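Local coordinates for protein farnesyl diphosphate synthase (Rhodobacter capsulatus, PDB 3M0G) that probably condenses farnesyl diphosphate with isopentenyl diphosphate to make geranylgeranyl diphosphate, in a magnesium-dependent step toward carotenoids, at residues A67-A72 with F119-D124. Numbering follows the deposited sequence.
Sequences ALAVEA and FELCTD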
# COMPACT_ATOMS: atom_id res chain seq x y z
N ALA B 67 15.47 4.18 0.75
CA ALA B 67 16.04 2.84 0.69
C ALA B 67 15.20 1.88 1.50
O ALA B 67 14.93 0.76 1.07
CB ALA B 67 17.46 2.84 1.21
N LEU B 68 14.79 2.34 2.68
CA LEU B 68 13.93 1.55 3.55
C LEU B 68 12.57 1.29 2.91
O LEU B 68 12.07 0.16 2.93
CB LEU B 68 13.78 2.24 4.91
CG LEU B 68 14.99 2.10 5.83
CD1 LEU B 68 14.73 2.71 7.21
CD2 LEU B 68 15.41 0.63 5.94
N ALA B 69 12.00 2.32 2.30
CA ALA B 69 10.68 2.18 1.66
C ALA B 69 10.68 1.12 0.57
O ALA B 69 9.73 0.31 0.50
CB ALA B 69 10.20 3.52 1.10
N VAL B 70 11.70 1.13 -0.29
CA VAL B 70 11.76 0.16 -1.39
C VAL B 70 12.02 -1.25 -0.89
O VAL B 70 11.48 -2.20 -1.46
CB VAL B 70 12.71 0.58 -2.60
CG1 VAL B 70 14.19 0.48 -2.27
CG2 VAL B 70 12.39 -0.21 -3.85
N GLU B 71 12.83 -1.40 0.16
CA GLU B 71 13.03 -2.71 0.77
C GLU B 71 11.76 -3.21 1.46
O GLU B 71 11.41 -4.40 1.38
CB GLU B 71 14.21 -2.68 1.73
CG GLU B 71 15.55 -2.61 1.05
CD GLU B 71 15.86 -3.85 0.21
OE1 GLU B 71 15.65 -4.98 0.71
OE2 GLU B 71 16.31 -3.68 -0.94
N ALA B 72 11.06 -2.30 2.13
CA ALA B 72 9.75 -2.61 2.70
C ALA B 72 8.76 -3.08 1.64
O ALA B 72 8.06 -4.06 1.84
CB ALA B 72 9.20 -1.40 3.45
N PHE B 119 5.14 3.33 2.19
CA PHE B 119 4.57 4.68 1.93
C PHE B 119 4.78 5.69 3.06
O PHE B 119 5.00 6.89 2.80
CB PHE B 119 3.10 4.57 1.46
CG PHE B 119 2.97 4.14 0.02
CD1 PHE B 119 3.31 5.02 -1.01
CD2 PHE B 119 2.57 2.85 -0.30
CE1 PHE B 119 3.23 4.62 -2.34
CE2 PHE B 119 2.47 2.43 -1.64
CZ PHE B 119 2.79 3.32 -2.66
N GLU B 120 4.76 5.20 4.30
CA GLU B 120 4.91 6.06 5.47
C GLU B 120 6.33 6.60 5.46
O GLU B 120 6.58 7.78 5.68
CB GLU B 120 4.65 5.27 6.75
CG GLU B 120 4.78 6.09 8.04
CD GLU B 120 4.05 5.46 9.22
OE1 GLU B 120 4.52 4.43 9.75
OE2 GLU B 120 3.01 6.02 9.64
N LEU B 121 7.26 5.69 5.20
CA LEU B 121 8.68 6.01 5.08
C LEU B 121 8.98 7.11 4.08
O LEU B 121 9.89 7.90 4.30
CB LEU B 121 9.45 4.74 4.71
CG LEU B 121 9.47 3.77 5.88
CD1 LEU B 121 9.97 2.41 5.42
CD2 LEU B 121 10.34 4.35 6.95
N CYS B 122 8.27 7.12 2.96
CA CYS B 122 8.37 8.19 1.94
C CYS B 122 8.04 9.60 2.44
O CYS B 122 8.29 10.59 1.73
CB CYS B 122 7.49 7.84 0.74
SG CYS B 122 8.16 6.45 -0.26
N THR B 123 7.46 9.70 3.63
CA THR B 123 6.97 10.97 4.16
C THR B 123 7.94 11.59 5.14
O THR B 123 7.76 12.74 5.53
CB THR B 123 5.62 10.84 4.89
OG1 THR B 123 5.78 10.05 6.07
CG2 THR B 123 4.52 10.23 4.00
N ASP B 124 8.93 10.82 5.56
CA ASP B 124 9.98 11.26 6.49
C ASP B 124 10.67 12.52 5.98
O ASP B 124 11.30 12.49 4.92
CB ASP B 124 11.01 10.14 6.67
CG ASP B 124 11.93 10.35 7.86
OD1 ASP B 124 12.38 11.48 8.08
OD2 ASP B 124 12.22 9.38 8.58
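The peptide plane joining Leu68 to Ala69 carries the methyl CD1 of Leu121 on one face. Leu121 CD1 lies 3.7 Å from Ala69 N and 3.8 Å from Leu68 C, almost straight above the plane. Leu68 O accepts the helical hydrogen bond from Ala72 N at 2.8 Å. Leu121 CD1 also meets Leu68 CB at 3.8 Å. Ala72 CB lies more loosely against the same methyl. Leu121 reaches across with CG beside its own backbone N (chi1 -70°) and a nearly extended chi2 (168°), which brings CD1 onto the helix backbone. Ala69 CB touches Leu121 CB at 3.9 Å and Cys122 SG at 3.8 Å. No hydrogen bond crosses; the side-chain pairs that meet are apolar, and one methyl rests on a peptide plane. Leu121 also starts a type I turn that ends at Asp124. Cys122 packs further on helix 130-144, and Leu68 on helix 3-23. The ring of Phe119 stacks on Phe119 of the second subunit. The contact thus joins helix 60-81 to residues 121-122, where the chain runs on from helix 104-121, beside the dimer interface, in the largely helical fold of the FPP/GGPP synthase family.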